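Local coordinates for uncharacterized protein (PDB 4R7F) that is of unknown function but contains three immunoglobulin-like beta-sandwich domains, the first probably related to plug proteins of the type 9 secretion system, at residues Asp44-Gly49 with Ala336-Gln341; Gly91-Tyr96 with Pro247-Glu252; Gly150-Asp155 with Asn215-Ala220; Val163-Asn168 with Ile183-Asp188. All coordinates share one frame; numbering follows the deposited sequence.

Contact 1. Residues Asp44-Gly49 with Ala336-Gln341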
# COMPACT_ATOMS: atom_id res chain seq x y z
N ASP A 44 18.24 -8.55 21.41
CA ASP A 44 18.58 -9.61 22.33
C ASP A 44 20.01 -9.45 22.81
O ASP A 44 20.87 -9.06 22.06
CB ASP A 44 18.44 -10.97 21.66
CG ASP A 44 17.02 -11.34 21.35
OD1 ASP A 44 16.09 -10.83 22.00
OD2 ASP A 44 16.85 -12.15 20.43
N GLY A 45 20.27 -9.78 24.07
CA GLY A 45 21.63 -10.06 24.55
C GLY A 45 21.84 -11.57 24.73
O GLY A 45 21.08 -12.23 25.45
N LEU A 46 22.86 -12.13 24.10
CA LEU A 46 23.10 -13.59 24.19
C LEU A 46 23.90 -13.94 25.46
O LEU A 46 24.66 -13.12 25.98
CB LEU A 46 23.86 -14.09 22.96
CG LEU A 46 23.23 -13.89 21.57
CD1 LEU A 46 23.68 -15.00 20.65
CD2 LEU A 46 21.72 -13.85 21.55
N GLY A 47 23.73 -15.19 25.93
CA GLY A 47 24.20 -15.62 27.25
C GLY A 47 23.01 -15.79 28.20
O GLY A 47 21.88 -15.46 27.85
N SER A 48 23.27 -16.32 29.40
CA SER A 48 22.23 -16.45 30.43
C SER A 48 22.19 -15.20 31.31
O SER A 48 21.13 -14.81 31.79
CB SER A 48 22.45 -17.71 31.29
OG SER A 48 23.72 -18.29 31.04
N GLY A 49 23.36 -14.59 31.50
CA GLY A 49 23.46 -13.35 32.26
C GLY A 49 22.35 -12.36 31.96
O GLY A 49 22.04 -12.07 30.79
N ALA A 336 27.80 -17.86 6.75
CA ALA A 336 27.07 -18.43 7.90
C ALA A 336 26.71 -17.28 8.78
O ALA A 336 27.58 -16.48 9.11
CB ALA A 336 27.96 -19.39 8.68
N VAL A 337 25.45 -17.18 9.18
CA VAL A 337 24.99 -16.10 10.04
C VAL A 337 24.09 -16.67 11.12
O VAL A 337 23.13 -17.39 10.84
CB VAL A 337 24.16 -15.10 9.20
CG1 VAL A 337 23.77 -13.89 10.04
CG2 VAL A 337 24.93 -14.71 7.97
N LEU A 338 24.34 -16.31 12.36
CA LEU A 338 23.45 -16.69 13.44
C LEU A 338 22.26 -15.72 13.48
O LEU A 338 22.41 -14.54 13.74
CB LEU A 338 24.19 -16.68 14.77
CG LEU A 338 23.45 -17.26 15.98
CD1 LEU A 338 23.47 -18.78 15.94
CD2 LEU A 338 24.05 -16.78 17.29
N LEU A 339 21.09 -16.29 13.25
CA LEU A 339 19.83 -15.60 13.09
C LEU A 339 18.73 -16.25 13.95
O LEU A 339 18.66 -17.49 14.12
CB LEU A 339 19.39 -15.66 11.61
CG LEU A 339 20.26 -14.85 10.64
CD1 LEU A 339 19.85 -15.08 9.20
CD2 LEU A 339 20.18 -13.37 10.96
N LYS A 340 17.89 -15.38 14.49
CA LYS A 340 16.68 -15.77 15.21
C LYS A 340 15.62 -16.20 14.21
O LYS A 340 15.42 -15.57 13.16
CB LYS A 340 16.19 -14.60 16.03
CG LYS A 340 15.16 -14.92 17.10
CD LYS A 340 14.76 -13.63 17.83
CE LYS A 340 14.06 -13.92 19.15
NZ LYS A 340 14.20 -12.80 20.11
N GLN A 341 14.94 -17.27 14.56
CA GLN A 341 13.90 -17.84 13.72
C GLN A 341 12.84 -16.83 13.27
O GLN A 341 12.40 -16.00 14.08
CB GLN A 341 13.18 -18.94 14.47
CG GLN A 341 13.98 -20.17 14.75
CD GLN A 341 13.16 -21.15 15.55
OE1 GLN A 341 12.98 -20.98 16.76
NE2 GLN A 341 12.61 -22.15 14.87
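K340 sends CG to the far side from its backbone N (chi1 -165°) and then runs extended to its ammonium group. D44 instead keeps CG beside its own backbone N (chi1 -69°). The two side chains cross at about a right angle and close a salt bridge, 2.7 Å from K340 NZ to D44 OD2. The bond uses the syn lone pair of OD2. K340 NZ also lies 3.3 Å from D44 OD1.

Both charged ends have further partners. The hydroxyl of Y290 bonds to D44 OD2, and the side-chain amide of N98 bonds to D44 OD1. K340 NZ is hydrogen-bonded to the carbonyl of D285 as well. With an alanine in place of D44, the buried ammonium group would probably lose its counter-charge, and Y290 and N98 would each lose an acceptor.

Two residues along each strand, L46 and L338 meet tip to tip, with L46 CD1 3.8 Å from L338 CD2. These leucines are only partly buried. The contact between 44-49 and 336-341 is therefore small and mixed: a buried ion pair beside a single leucine pair. The buried charges probably offset each other, and the further hydrogen bonds satisfy both oxygens of D44.

Contact 2. Residues Gly91-Tyr96 with Pro247-Glu252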
# COMPACT_ATOMS: atom_id res chain seq x y z
N GLY A 91 12.83 -22.15 26.34
CA GLY A 91 12.80 -23.34 25.51
C GLY A 91 13.66 -23.34 24.25
O GLY A 91 13.30 -23.95 23.26
N THR A 92 14.82 -22.70 24.32
CA THR A 92 15.69 -22.53 23.16
C THR A 92 17.07 -23.04 23.46
O THR A 92 17.57 -22.85 24.56
CB THR A 92 15.81 -21.03 22.76
OG1 THR A 92 16.47 -20.26 23.79
CG2 THR A 92 14.44 -20.47 22.50
N THR A 93 17.72 -23.64 22.46
CA THR A 93 19.11 -24.07 22.60
C THR A 93 20.05 -22.89 22.89
O THR A 93 20.89 -22.94 23.78
CB THR A 93 19.57 -24.81 21.35
OG1 THR A 93 19.28 -24.03 20.18
CG2 THR A 93 18.83 -26.16 21.28
N THR A 94 19.85 -21.82 22.16
CA THR A 94 20.68 -20.65 22.29
C THR A 94 19.97 -19.78 23.32
O THR A 94 18.80 -19.36 23.13
CB THR A 94 20.82 -19.93 20.92
OG1 THR A 94 21.33 -20.84 19.95
CG2 THR A 94 21.73 -18.75 21.02
N GLN A 95 20.64 -19.53 24.43
CA GLN A 95 20.06 -18.71 25.48
C GLN A 95 20.33 -17.23 25.24
O GLN A 95 21.40 -16.82 24.78
CB GLN A 95 20.58 -19.14 26.85
CG GLN A 95 19.89 -20.38 27.38
CD GLN A 95 20.58 -20.93 28.61
OE1 GLN A 95 21.45 -20.29 29.18
NE2 GLN A 95 20.18 -22.13 29.01
N TYR A 96 19.32 -16.43 25.58
CA TYR A 96 19.38 -15.00 25.46
C TYR A 96 18.32 -14.33 26.32
O TYR A 96 17.36 -14.98 26.77
CB TYR A 96 19.17 -14.62 23.97
CG TYR A 96 17.82 -14.99 23.42
CD1 TYR A 96 16.76 -14.12 23.55
CD2 TYR A 96 17.61 -16.20 22.76
CE1 TYR A 96 15.50 -14.44 23.03
CE2 TYR A 96 16.36 -16.52 22.25
CZ TYR A 96 15.29 -15.63 22.39
OH TYR A 96 14.01 -15.92 21.88
N PRO A 247 26.53 -26.68 19.45
CA PRO A 247 25.25 -26.49 20.15
C PRO A 247 24.09 -25.95 19.32
O PRO A 247 23.06 -25.62 19.90
CB PRO A 247 25.61 -25.45 21.22
CG PRO A 247 26.68 -24.63 20.58
CD PRO A 247 27.37 -25.48 19.54
N TYR A 248 24.25 -25.90 18.00
CA TYR A 248 23.31 -25.15 17.14
C TYR A 248 22.64 -25.99 16.08
O TYR A 248 23.25 -26.91 15.48
CB TYR A 248 24.03 -24.05 16.36
CG TYR A 248 24.72 -22.94 17.16
CD1 TYR A 248 23.99 -22.07 17.98
CD2 TYR A 248 26.09 -22.72 17.03
CE1 TYR A 248 24.62 -21.03 18.67
CE2 TYR A 248 26.72 -21.69 17.72
CZ TYR A 248 26.00 -20.85 18.54
OH TYR A 248 26.67 -19.85 19.21
N TYR A 249 21.39 -25.66 15.81
CA TYR A 249 20.78 -26.10 14.55
C TYR A 249 21.33 -25.27 13.41
O TYR A 249 21.63 -24.10 13.60
CB TYR A 249 19.26 -25.96 14.59
CG TYR A 249 18.63 -27.01 15.43
CD1 TYR A 249 18.33 -28.26 14.91
CD2 TYR A 249 18.33 -26.76 16.77
CE1 TYR A 249 17.76 -29.23 15.68
CE2 TYR A 249 17.74 -27.74 17.55
CZ TYR A 249 17.46 -28.97 17.01
OH TYR A 249 16.87 -29.96 17.79
N ASN A 250 21.47 -25.89 12.26
CA ASN A 250 22.04 -25.28 11.07
C ASN A 250 21.02 -25.36 9.96
O ASN A 250 20.55 -26.45 9.60
CB ASN A 250 23.31 -26.00 10.62
CG ASN A 250 24.54 -25.60 11.44
OD1 ASN A 250 25.40 -24.89 10.95
ND2 ASN A 250 24.63 -26.07 12.69
N VAL A 251 20.69 -24.21 9.42
CA VAL A 251 19.81 -24.12 8.28
C VAL A 251 20.56 -23.95 6.96
O VAL A 251 21.12 -22.88 6.72
CB VAL A 251 18.87 -22.95 8.42
CG1 VAL A 251 17.85 -22.98 7.28
CG2 VAL A 251 18.21 -22.98 9.80
N GLU A 252 20.54 -24.98 6.12
CA GLU A 252 21.12 -24.87 4.78
C GLU A 252 20.04 -24.31 3.86
O GLU A 252 19.03 -24.96 3.61
CB GLU A 252 21.63 -26.23 4.28
CG GLU A 252 22.66 -26.13 3.15
CD GLU A 252 22.61 -27.30 2.16
OE1 GLU A 252 21.93 -28.30 2.47
OE2 GLU A 252 23.24 -27.24 1.07
O HOH W 1 20.52 -23.72 17.60
O HOH W 2 22.75 -22.97 20.90
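T93 and T94 carry loop 91-96 across to strand 248-253. T92 braces the same stretch from its start: T92 OG1 donates to T94 O at 2.6 Å, from above the carbonyl plane (47° out of it).

T93 follows and faces the strand. Its CG2 methyl comes to 4.2 Å from Y249 CE2, the two side chains crossing at about a right angle. A chi1 of 51° sets T93 OG1 between the backbone N and the carbonyl carbon. There a water donates to T93 OG1 at 2.9 Å and accepts from Y249 N at 2.8 Å. D289 also bonds to this hydroxyl.

T94 comes next, with OG1 in the plane of the Y248 ring, at its edge, 3.5 Å from Y248 CD1. A second water lies 2.7 Å from T94 OG1 and donates to P247 O at 2.8 Å. The carbonyl of Y290 is a further partner of T94 OG1. P247 CG sits over the centre of one face of the Y248 ring, 4.0 Å above its plane. The polar links between the two segments thus pass through water.

At Y96 the loop enters strand 96-103, and the Y96 ring meets Y290 edge-to-face. Strand 248-253 lies between strands 239-245 and 290-298. D289, just ahead of strand 290-298, also bonds to T94 N, so loop 91-96 rests against the start of that strand as well.

Contact 3. Residues Gly150-Asp155 with Asn215-Ala220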
# COMPACT_ATOMS: atom_id res chain seq x y z
N GLY A 150 8.38 3.99 -13.30
CA GLY A 150 9.39 3.31 -14.11
C GLY A 150 9.59 4.01 -15.45
O GLY A 150 10.49 3.69 -16.20
N ASN A 151 8.76 4.99 -15.73
CA ASN A 151 8.99 5.84 -16.86
C ASN A 151 9.69 7.08 -16.40
O ASN A 151 9.09 7.94 -15.77
CB ASN A 151 7.66 6.22 -17.53
CG ASN A 151 7.87 7.01 -18.79
OD1 ASN A 151 8.95 7.03 -19.37
ND2 ASN A 151 6.84 7.69 -19.21
N THR A 152 10.97 7.15 -16.73
CA THR A 152 11.90 8.12 -16.19
C THR A 152 12.39 9.03 -17.28
O THR A 152 12.05 8.86 -18.45
CB THR A 152 13.12 7.45 -15.54
OG1 THR A 152 14.08 7.09 -16.54
CG2 THR A 152 12.69 6.22 -14.76
N ASP A 153 13.20 9.98 -16.88
CA ASP A 153 13.80 10.89 -17.83
C ASP A 153 14.89 10.28 -18.67
O ASP A 153 15.22 10.86 -19.70
CB ASP A 153 14.38 12.08 -17.09
CG ASP A 153 13.33 12.88 -16.36
OD1 ASP A 153 12.14 12.85 -16.81
OD2 ASP A 153 13.72 13.54 -15.36
N ILE A 154 15.45 9.14 -18.26
CA ILE A 154 16.55 8.52 -19.01
C ILE A 154 16.20 7.22 -19.69
O ILE A 154 16.99 6.71 -20.48
CB ILE A 154 17.81 8.28 -18.13
CG1 ILE A 154 17.53 7.23 -17.04
CG2 ILE A 154 18.27 9.60 -17.54
CD1 ILE A 154 18.72 6.94 -16.16
N ASP A 155 15.06 6.66 -19.33
CA ASP A 155 14.55 5.47 -19.98
C ASP A 155 13.04 5.30 -19.74
O ASP A 155 12.41 6.11 -19.05
CB ASP A 155 15.36 4.23 -19.57
CG ASP A 155 15.16 3.83 -18.08
OD1 ASP A 155 14.38 4.50 -17.35
OD2 ASP A 155 15.78 2.81 -17.65
N ASN A 215 19.06 13.19 -10.16
CA ASN A 215 19.55 12.43 -9.01
C ASN A 215 18.46 11.58 -8.38
O ASN A 215 18.77 10.77 -7.54
CB ASN A 215 20.08 13.38 -7.92
CG ASN A 215 21.02 14.42 -8.49
OD1 ASN A 215 22.12 14.09 -8.81
ND2 ASN A 215 20.54 15.66 -8.70
N LEU A 216 17.20 11.82 -8.74
CA LEU A 216 16.10 11.11 -8.13
C LEU A 216 15.71 9.88 -8.92
O LEU A 216 14.65 9.30 -8.69
CB LEU A 216 14.91 12.02 -7.89
CG LEU A 216 15.09 12.93 -6.68
CD1 LEU A 216 13.92 13.87 -6.57
CD2 LEU A 216 15.26 12.14 -5.41
N ILE A 217 16.61 9.45 -9.81
CA ILE A 217 16.44 8.24 -10.58
C ILE A 217 17.30 7.15 -9.95
O ILE A 217 18.51 7.26 -9.86
CB ILE A 217 16.83 8.44 -12.05
CG1 ILE A 217 15.95 9.52 -12.67
CG2 ILE A 217 16.61 7.14 -12.80
CD1 ILE A 217 16.24 9.78 -14.14
N PHE A 218 16.65 6.09 -9.52
CA PHE A 218 17.28 5.01 -8.79
C PHE A 218 17.26 3.78 -9.65
O PHE A 218 16.32 3.61 -10.42
CB PHE A 218 16.44 4.68 -7.59
CG PHE A 218 16.55 5.67 -6.50
CD1 PHE A 218 15.74 6.79 -6.48
CD2 PHE A 218 17.41 5.44 -5.44
CE1 PHE A 218 15.81 7.71 -5.44
CE2 PHE A 218 17.51 6.37 -4.41
CZ PHE A 218 16.71 7.51 -4.42
N PRO A 219 18.24 2.89 -9.48
CA PRO A 219 18.02 1.58 -10.16
C PRO A 219 16.86 0.83 -9.50
O PRO A 219 16.67 0.92 -8.28
CB PRO A 219 19.34 0.85 -9.96
CG PRO A 219 19.99 1.56 -8.81
CD PRO A 219 19.57 2.98 -8.88
N ALA A 220 16.09 0.12 -10.31
CA ALA A 220 14.83 -0.42 -9.85
C ALA A 220 14.97 -1.65 -8.99
O ALA A 220 14.08 -1.96 -8.17
CB ALA A 220 13.89 -0.68 -11.02
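T152 OG1 is gripped on two counts. It donates to D155 OD1 at 2.7 Å and accepts from I154 N at 3.0 Å, with an N-H...O angle of 149°. D155 OD1 is met on its anti side, 33° out of the carboxylate plane. The backbone adds T152 N to D155 O, 2.9 Å. These bonds hold the turn 152-155 in shape.

The carbon side of the same turn packs on I217. The I217 side chain is extended through CG1 (chi2 -179°), which pushes its CD1 methyl into the turn. I217 CD1 lies 4.1 Å from T152 CB and 4.2 Å from D153 CB. I154 reaches toward I217 tip to tip, with I154 CG2 4.0 Å from I217 CD1. The longer branch of I154 also takes part: I154 CD1 is 4.0 Å from I217 CG2. One isoleucine thus touches three successive residues. A valine at T152 would keep much of the bulk, but I154 N and D155 OD1 would probably lose their shared partner and the turn be freer to change shape.

Strand 160-168 backs this arrangement. Q162 bonds to D153 N, H160 bonds to D155 OD2, and both residues touch I217. D153 OD1 also makes a long, weak ion pair with K170 of the second subunit.

The geometry is that of an ST turn, T152 accepting from the backbone N two residues on. It lies in the connection between antiparallel strands 143-149 and 160-168. This hairpin loop reaches past strand 160-168 to I217, near the C-terminal end of strand 207-219, in an antiparallel sheet of what is probably one of the immunoglobulin-like sandwiches.

Contact 4. Residues Val163-Asn168 with Ile183-Asp188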
# COMPACT_ATOMS: atom_id res chain seq x y z
N VAL A 163 11.64 9.05 -8.67
CA VAL A 163 10.82 9.71 -7.66
C VAL A 163 10.62 11.18 -7.98
O VAL A 163 11.56 11.89 -8.35
CB VAL A 163 11.52 9.68 -6.30
CG1 VAL A 163 10.67 10.37 -5.25
CG2 VAL A 163 11.82 8.24 -5.91
N SER A 164 9.40 11.64 -7.79
CA SER A 164 9.00 12.99 -8.15
C SER A 164 8.24 13.45 -6.92
O SER A 164 7.45 12.67 -6.38
CB SER A 164 8.06 12.99 -9.37
OG SER A 164 8.61 12.39 -10.55
N PHE A 165 8.51 14.66 -6.44
CA PHE A 165 7.72 15.17 -5.32
C PHE A 165 7.61 16.68 -5.24
O PHE A 165 8.44 17.38 -5.79
CB PHE A 165 8.18 14.58 -3.98
CG PHE A 165 9.48 15.12 -3.47
CD1 PHE A 165 10.69 14.55 -3.86
CD2 PHE A 165 9.50 16.17 -2.58
CE1 PHE A 165 11.89 15.05 -3.36
CE2 PHE A 165 10.70 16.69 -2.11
CZ PHE A 165 11.89 16.11 -2.49
N ASN A 166 6.60 17.14 -4.51
CA ASN A 166 6.36 18.57 -4.26
C ASN A 166 6.14 18.74 -2.80
O ASN A 166 5.48 17.92 -2.18
CB ASN A 166 5.12 19.10 -4.98
CG ASN A 166 5.17 18.81 -6.47
OD1 ASN A 166 5.75 19.57 -7.23
ND2 ASN A 166 4.59 17.68 -6.87
N ILE A 167 6.69 19.81 -2.26
CA ILE A 167 6.47 20.15 -0.90
C ILE A 167 5.41 21.22 -0.91
O ILE A 167 5.62 22.26 -1.49
CB ILE A 167 7.75 20.71 -0.25
CG1 ILE A 167 8.84 19.65 -0.30
CG2 ILE A 167 7.45 21.15 1.17
CD1 ILE A 167 10.18 20.16 0.18
N ASN A 168 4.28 20.91 -0.30
CA ASN A 168 3.17 21.82 -0.14
C ASN A 168 3.21 22.53 1.21
O ASN A 168 2.96 21.91 2.22
CB ASN A 168 1.88 21.02 -0.32
CG ASN A 168 1.83 20.27 -1.65
OD1 ASN A 168 2.19 20.80 -2.70
ND2 ASN A 168 1.38 19.03 -1.61
N ILE A 183 17.10 17.83 1.93
CA ILE A 183 16.22 16.71 1.61
C ILE A 183 17.03 15.42 1.51
O ILE A 183 18.04 15.37 0.83
CB ILE A 183 15.55 16.91 0.23
CG1 ILE A 183 15.07 18.37 0.05
CG2 ILE A 183 14.46 15.86 -0.00
CD1 ILE A 183 13.63 18.62 0.33
N PHE A 184 16.56 14.35 2.14
CA PHE A 184 17.14 13.03 1.95
C PHE A 184 16.07 12.10 1.46
O PHE A 184 14.95 12.10 2.00
CB PHE A 184 17.72 12.48 3.25
CG PHE A 184 19.01 13.14 3.62
CD1 PHE A 184 19.02 14.41 4.12
CD2 PHE A 184 20.21 12.51 3.37
CE1 PHE A 184 20.21 15.04 4.43
CE2 PHE A 184 21.41 13.14 3.68
CZ PHE A 184 21.41 14.41 4.21
N VAL A 185 16.42 11.30 0.45
CA VAL A 185 15.55 10.29 -0.11
C VAL A 185 16.19 8.91 -0.01
O VAL A 185 17.31 8.69 -0.45
CB VAL A 185 15.21 10.65 -1.57
CG1 VAL A 185 14.32 9.60 -2.18
CG2 VAL A 185 14.51 12.01 -1.61
N TYR A 186 15.48 7.96 0.58
CA TYR A 186 16.03 6.65 0.84
C TYR A 186 15.20 5.61 0.14
O TYR A 186 13.98 5.62 0.28
CB TYR A 186 16.04 6.36 2.34
CG TYR A 186 16.86 7.32 3.16
CD1 TYR A 186 18.21 7.13 3.35
CD2 TYR A 186 16.28 8.41 3.78
CE1 TYR A 186 18.98 7.99 4.12
CE2 TYR A 186 17.05 9.29 4.54
CZ TYR A 186 18.41 9.07 4.71
OH TYR A 186 19.20 9.94 5.44
N GLN A 187 15.87 4.72 -0.58
CA GLN A 187 15.21 3.59 -1.20
C GLN A 187 15.30 2.41 -0.26
O GLN A 187 16.39 2.11 0.25
CB GLN A 187 15.91 3.22 -2.51
CG GLN A 187 15.27 2.12 -3.32
CD GLN A 187 16.12 1.72 -4.53
OE1 GLN A 187 17.33 1.66 -4.44
NE2 GLN A 187 15.48 1.44 -5.67
N ASP A 188 14.16 1.75 -0.02
CA ASP A 188 14.10 0.54 0.82
C ASP A 188 14.94 0.67 2.10
O ASP A 188 15.67 -0.25 2.48
CB ASP A 188 14.46 -0.73 0.02
CG ASP A 188 13.57 -0.92 -1.21
OD1 ASP A 188 12.40 -0.52 -1.15
OD2 ASP A 188 14.04 -1.45 -2.25
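F165 and I167 pack against I183 and V185 in a buried, wholly apolar contact between two sheets of a beta-sandwich. Strand 163-168 belongs to one sheet and strand 183-187 to the other. Their axes approach to 10.5 Å and their directions differ by 144°, so side chains rather than backbones bridge the gap.

I183 is the centre of the contact, and its two branches find different partners. Its CG2 methyl touches the far end of the phenyl ring, 3.6 Å from F165 CZ. Its other branch meets I167 tip to tip, I183 CD1 lying 3.8 Å from I167 CD1. I183 CD1 is also 4.2 Å from F165 CZ, so both branches of I183 come to the same end of the ring. F165 and I183 approach from opposite directions. A chi1 of 74° places F165 CG between its backbone N and carbonyl carbon, and from there the ring projects to the other sheet. V185 adds a looser touch, with V185 CG2 4.4 Å from F165 CE1. Within its own strand, F165 has I167 CG1 in plane at its ring edge, which probably limits its rotation.

The alternate residues S164, N166 and N168 also reach the second subunit: S164 and N166 touch its S145, and N168 its Y212. More strands close in from both sheets. Y210 of strand 207-219 meets the F165 ring with the planes nearly parallel, and I144 and A146 of strand 143-149 touch it too. From strand 373-380, I376 packs on F165, and V378 on I167 and I183.

In the fold
Strand 39-46, near the N terminus, opens the longest loop, which contact 1 closes some 290 residues later at strand 332-340. Within it, loop 91-96 opens the span closed by contact 2 at strand 248-253. Contact 3 closes a shorter loop inside that one, from 150-155 to 215-220, and contact 4 closes the innermost. The four therefore nest without crossing. Contacts 1 and 2 touch, and both join the first domain to the sheet holding strands 248-253 and 332-340. Contacts 3 and 4 also touch, on the other side of the chain's centre. Contact 3 works along one sheet, while contact 4 joins that sheet to strand 181-187 opposite.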